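Local coordinates for TetR family transcriptional repressor LfrR (Mycobacterium smegmatis, PDB 2V57), which represses transcription of the lfrRA efflux-pump operon by binding directly to the promoter region upstream of lfrR, at residues 86-98 / 169-181. Residues are numbered along the deposited sequence; the frame is centred on the assembly and turned at random.
Sequences DAALRRVVESQLD and RHQIVDAIMTSLT. With SO4 (sulfate ion), chain H.
Arg90 reaches over Val173 to grip Asp174 on the neighbouring helix, end-on, with both terminal nitrogens on a single oxygen. Arg90 NH2 lies 2.6 Å from Asp174 OD1, on its anti side and tilted out of the carboxylate plane, while NH1 meets the same oxygen at 2.9 Å, nearly along its C-O axis. The two flat groups are steeply turned, their planes 69° apart. A bend at chi3 turns the edge of the guanidinium to the carboxylate, and Val173 CG1 and Met177 CG lie over one of its faces, an apolar flank for the flat cation. Deeper in, Val93 is a knob in a hole formed by Val173, Ile176, Met177 and Leu180; its CG1 slides past Ile176 CG2 at 3.9 Å, the short, branched side chain filling the hole with two methyl groups. In return Val173 fits among Arg90, Val93, Glu94 and Leu97. These knobs join helices 85-97 and 169-182 of the all-helical ligand-binding and dimerisation domain of a TetR-family repressor, with segment axes 10.0 Å apart at 124°; another side of helix 169-182 packs on the second subunit, where Ser179 is hydrogen-bonded to Trp147 of that chain. Met177, bent at chi2 and chi3, lays its flexible thioether against Leu89, SD to CG 3.8 Å. At the other end Leu97 CD2 rests against both Ile172 CG2 and Val173 CG2. Beyond it the extended Arg169 meets Asp98 side-on: NE to OD1 and NH2 to OD2, each 2.9 Å, use syn lone pairs, and the first bond is nearly straight (169°). Arg169 NH1 hydrogen-bonds O1 of a sulfate, probably from the crystallisation liquor, 2.8 Å away.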
loop_
_atom_site.group_PDB
_atom_site.type_symbol
_atom_site.label_atom_id
_atom_site.label_comp_id
_atom_site.label_asym_id
_atom_site.label_seq_id
_atom_site.Cartn_x
_atom_site.Cartn_y
_atom_site.Cartn_z
ATOM N N ASP B 86 -11.635 0.673 23.816
ATOM C CA ASP B 86 -10.934 1.774 23.156
ATOM C C ASP B 86 -9.432 1.772 23.459
ATOM O O ASP B 86 -8.610 1.905 22.556
ATOM C CB ASP B 86 -11.562 3.124 23.501
ATOM C CG ASP B 86 -11.590 3.395 24.996
ATOM O OD1 ASP B 86 -11.370 2.456 25.799
ATOM O OD2 ASP B 86 -11.840 4.559 25.368
ATOM N N ALA B 87 -9.078 1.603 24.726
ATOM C CA ALA B 87 -7.676 1.488 25.105
ATOM C C ALA B 87 -7.042 0.240 24.504
ATOM O O ALA B 87 -5.871 0.266 24.116
ATOM C CB ALA B 87 -7.524 1.488 26.617
ATOM N N ALA B 88 -7.805 -0.854 24.436
ATOM C CA ALA B 88 -7.291 -2.081 23.828
ATOM C C ALA B 88 -6.987 -1.871 22.351
ATOM O O ALA B 88 -5.924 -2.265 21.873
ATOM C CB ALA B 88 -8.261 -3.247 24.027
ATOM N N LEU B 89 -7.910 -1.226 21.635
ATOM C CA LEU B 89 -7.707 -0.933 20.218
ATOM C C LEU B 89 -6.481 -0.038 20.039
ATOM O O LEU B 89 -5.690 -0.238 19.124
ATOM C CB LEU B 89 -8.951 -0.278 19.601
ATOM C CG LEU B 89 -8.873 0.083 18.114
ATOM C CD1 LEU B 89 -8.480 -1.128 17.263
ATOM C CD2 LEU B 89 -10.186 0.725 17.610
ATOM N N ARG B 90 -6.320 0.947 20.919
ATOM C CA ARG B 90 -5.132 1.792 20.865
ATOM C C ARG B 90 -3.842 0.973 21.015
ATOM O O ARG B 90 -2.881 1.185 20.266
ATOM C CB ARG B 90 -5.179 2.899 21.916
ATOM C CG ARG B 90 -3.897 3.719 21.967
ATOM C CD ARG B 90 -4.029 4.907 22.917
ATOM N NE ARG B 90 -4.887 5.925 22.326
ATOM C CZ ARG B 90 -4.430 7.014 21.717
ATOM N NH1 ARG B 90 -3.123 7.232 21.648
ATOM N NH2 ARG B 90 -5.281 7.878 21.186
ATOM N N ARG B 91 -3.817 0.034 21.955
ATOM C CA ARG B 91 -2.645 -0.828 22.118
ATOM C C ARG B 91 -2.353 -1.626 20.840
ATOM O O ARG B 91 -1.196 -1.793 20.449
ATOM C CB ARG B 91 -2.829 -1.773 23.302
ATOM C CG ARG B 91 -2.833 -1.082 24.658
ATOM C CD ARG B 91 -2.598 -2.065 25.782
ATOM N NE ARG B 91 -3.581 -3.144 25.803
ATOM C CZ ARG B 91 -4.770 -3.052 26.394
ATOM N NH1 ARG B 91 -5.117 -1.925 27.001
ATOM N NH2 ARG B 91 -5.618 -4.079 26.388
ATOM N N VAL B 92 -3.406 -2.107 20.186
ATOM C CA VAL B 92 -3.242 -2.853 18.942
ATOM C C VAL B 92 -2.642 -1.987 17.845
ATOM O O VAL B 92 -1.704 -2.409 17.156
ATOM C CB VAL B 92 -4.571 -3.475 18.479
ATOM C CG1 VAL B 92 -4.480 -3.934 17.025
ATOM C CG2 VAL B 92 -4.943 -4.639 19.415
ATOM N N VAL B 93 -3.183 -0.780 17.679
ATOM C CA VAL B 93 -2.635 0.178 16.727
ATOM C C VAL B 93 -1.151 0.449 17.001
ATOM O O VAL B 93 -0.320 0.403 16.089
ATOM C CB VAL B 93 -3.417 1.518 16.741
ATOM C CG1 VAL B 93 -2.694 2.562 15.884
ATOM C CG2 VAL B 93 -4.868 1.312 16.232
ATOM N N GLU B 94 -0.821 0.734 18.259
ATOM C CA GLU B 94 0.576 0.978 18.623
ATOM C C GLU B 94 1.458 -0.204 18.274
ATOM O O GLU B 94 2.537 -0.037 17.702
ATOM C CB GLU B 94 0.696 1.288 20.121
ATOM C CG GLU B 94 0.120 2.632 20.491
ATOM C CD GLU B 94 -0.079 2.794 21.983
ATOM O OE1 GLU B 94 -0.071 1.777 22.707
ATOM O OE2 GLU B 94 -0.253 3.942 22.436
ATOM N N SER B 95 0.990 -1.398 18.625
ATOM C CA SER B 95 1.744 -2.623 18.402
ATOM C C SER B 95 2.128 -2.774 16.933
ATOM O O SER B 95 3.258 -3.147 16.629
ATOM C CB SER B 95 0.964 -3.853 18.901
ATOM O OG SER B 95 -0.020 -4.307 17.965
ATOM N N GLN B 96 1.201 -2.462 16.028
ATOM C CA GLN B 96 1.484 -2.528 14.592
ATOM C C GLN B 96 2.288 -1.333 14.069
ATOM O O GLN B 96 3.133 -1.493 13.183
ATOM C CB GLN B 96 0.185 -2.689 13.782
ATOM C CG GLN B 96 -0.643 -3.876 14.246
ATOM C CD GLN B 96 0.079 -5.209 14.078
ATOM O OE1 GLN B 96 0.445 -5.593 12.969
ATOM N NE2 GLN B 96 0.273 -5.924 15.183
ATOM N N LEU B 97 2.027 -0.137 14.588
ATOM C CA LEU B 97 2.808 1.021 14.169
ATOM C C LEU B 97 4.294 0.781 14.474
ATOM O O LEU B 97 5.176 1.172 13.700
ATOM C CB LEU B 97 2.322 2.306 14.844
ATOM C CG LEU B 97 2.837 3.626 14.273
ATOM C CD1 LEU B 97 2.398 3.857 12.822
ATOM C CD2 LEU B 97 2.422 4.817 15.172
ATOM N N ASP B 98 4.558 0.107 15.590
ATOM C CA ASP B 98 5.927 -0.076 16.051
ATOM C C ASP B 98 6.716 -1.078 15.192
ATOM O O ASP B 98 7.920 -1.236 15.367
ATOM C CB ASP B 98 5.950 -0.479 17.532
ATOM C CG ASP B 98 5.548 0.669 18.465
ATOM O OD1 ASP B 98 5.540 1.842 18.033
ATOM O OD2 ASP B 98 5.236 0.391 19.639
ATOM N N ARG B 169 4.975 9.758 17.015
ATOM C CA ARG B 169 4.255 8.511 17.239
ATOM C C ARG B 169 2.886 8.734 17.877
ATOM O O ARG B 169 1.875 8.267 17.352
ATOM C CB ARG B 169 5.097 7.569 18.103
ATOM C CG ARG B 169 4.447 6.226 18.449
ATOM C CD ARG B 169 5.325 5.490 19.458
ATOM N NE ARG B 169 4.893 4.125 19.747
ATOM C CZ ARG B 169 4.255 3.764 20.859
ATOM N NH1 ARG B 169 3.971 4.672 21.785
ATOM N NH2 ARG B 169 3.899 2.500 21.046
ATOM N N HIS B 170 2.849 9.454 18.998
ATOM C CA HIS B 170 1.601 9.608 19.742
ATOM C C HIS B 170 0.500 10.236 18.895
ATOM O O HIS B 170 -0.670 9.863 19.019
ATOM C CB HIS B 170 1.814 10.435 21.013
ATOM C CG HIS B 170 0.602 10.512 21.890
ATOM N ND1 HIS B 170 -0.321 11.532 21.798
ATOM C CD2 HIS B 170 0.160 9.695 22.877
ATOM C CE1 HIS B 170 -1.279 11.340 22.688
ATOM N NE2 HIS B 170 -1.011 10.232 23.357
ATOM N N GLN B 171 0.888 11.182 18.044
ATOM C CA GLN B 171 -0.033 11.911 17.176
ATOM C C GLN B 171 -0.570 11.036 16.039
ATOM O O GLN B 171 -1.731 11.146 15.663
ATOM C CB GLN B 171 0.677 13.134 16.600
ATOM C CG GLN B 171 -0.223 14.269 16.164
ATOM C CD GLN B 171 0.575 15.400 15.545
ATOM O OE1 GLN B 171 1.801 15.328 15.461
ATOM N NE2 GLN B 171 -0.116 16.443 15.102
ATOM N N ILE B 172 0.284 10.180 15.486
ATOM C CA ILE B 172 -0.137 9.220 14.485
ATOM C C ILE B 172 -1.152 8.241 15.076
ATOM O O ILE B 172 -2.147 7.894 14.437
ATOM C CB ILE B 172 1.076 8.445 13.904
ATOM C CG1 ILE B 172 1.996 9.419 13.158
ATOM C CG2 ILE B 172 0.612 7.314 12.974
ATOM C CD1 ILE B 172 3.321 8.818 12.729
ATOM N N VAL B 173 -0.903 7.795 16.300
ATOM C CA VAL B 173 -1.828 6.867 16.940
ATOM C C VAL B 173 -3.190 7.538 17.149
ATOM O O VAL B 173 -4.227 6.974 16.794
ATOM C CB VAL B 173 -1.247 6.296 18.237
ATOM C CG1 VAL B 173 -2.284 5.457 18.979
ATOM C CG2 VAL B 173 -0.012 5.462 17.926
ATOM N N ASP B 174 -3.188 8.759 17.673
ATOM C CA ASP B 174 -4.431 9.521 17.811
ATOM C C ASP B 174 -5.186 9.668 16.479
ATOM O O ASP B 174 -6.404 9.555 16.440
ATOM C CB ASP B 174 -4.165 10.921 18.365
ATOM C CG ASP B 174 -3.738 10.912 19.824
ATOM O OD1 ASP B 174 -3.721 9.831 20.464
ATOM O OD2 ASP B 174 -3.408 12.002 20.328
ATOM N N ALA B 175 -4.460 9.971 15.403
ATOM C CA ALA B 175 -5.086 10.186 14.101
ATOM C C ALA B 175 -5.662 8.891 13.550
ATOM O O ALA B 175 -6.783 8.866 13.038
ATOM C CB ALA B 175 -4.092 10.800 13.109
ATOM N N ILE B 176 -4.898 7.807 13.648
ATOM C CA ILE B 176 -5.410 6.530 13.186
ATOM C C ILE B 176 -6.663 6.183 13.992
ATOM O O ILE B 176 -7.682 5.799 13.424
ATOM C CB ILE B 176 -4.368 5.417 13.294
ATOM C CG1 ILE B 176 -3.248 5.652 12.267
ATOM C CG2 ILE B 176 -5.019 4.038 13.074
ATOM C CD1 ILE B 176 -2.080 4.656 12.442
ATOM N N MET B 177 -6.599 6.345 15.310
ATOM C CA MET B 177 -7.764 6.034 16.151
ATOM C C MET B 177 -8.990 6.862 15.742
ATOM O O MET B 177 -10.096 6.331 15.612
ATOM C CB MET B 177 -7.455 6.235 17.641
ATOM C CG MET B 177 -6.567 5.177 18.245
ATOM S SD MET B 177 -7.342 3.543 18.269
ATOM C CE MET B 177 -8.679 3.779 19.453
ATOM N N THR B 178 -8.788 8.158 15.523
ATOM C CA THR B 178 -9.888 9.046 15.134
ATOM C C THR B 178 -10.448 8.690 13.752
ATOM O O THR B 178 -11.659 8.663 13.552
ATOM C CB THR B 178 -9.477 10.529 15.219
ATOM O OG1 THR B 178 -8.981 10.802 16.534
ATOM C CG2 THR B 178 -10.657 11.442 14.944
ATOM N N SER B 179 -9.563 8.380 12.807
ATOM C CA SER B 179 -9.988 7.950 11.482
ATOM C C SER B 179 -10.809 6.647 11.513
ATOM O O SER B 179 -11.792 6.514 10.783
ATOM C CB SER B 179 -8.767 7.776 10.577
ATOM O OG SER B 179 -8.140 9.019 10.364
ATOM N N LEU B 180 -10.396 5.683 12.337
ATOM C CA LEU B 180 -11.131 4.430 12.449
ATOM C C LEU B 180 -12.554 4.657 12.985
ATOM O O LEU B 180 -13.523 4.059 12.505
ATOM C CB LEU B 180 -10.385 3.435 13.366
ATOM C CG LEU B 180 -9.117 2.799 12.771
ATOM C CD1 LEU B 180 -8.219 2.182 13.858
ATOM C CD2 LEU B 180 -9.467 1.762 11.684
ATOM N N THR B 181 -12.669 5.540 13.970
ATOM C CA THR B 181 -13.908 5.659 14.733
ATOM C C THR B 181 -14.804 6.828 14.317
ATOM O O THR B 181 -15.915 6.963 14.841
ATOM C CB THR B 181 -13.607 5.807 16.249
ATOM O OG1 THR B 181 -12.912 7.034 16.481
ATOM C CG2 THR B 181 -12.733 4.649 16.745
HETATM S S SO4 H . 4.660 8.189 22.355
HETATM O O1 SO4 H . 3.701 7.433 21.552
HETATM O O2 SO4 H . 5.050 9.397 21.627
HETATM O O3 SO4 H . 4.032 8.551 23.624
HETATM O O4 SO4 H . 5.838 7.356 22.610
#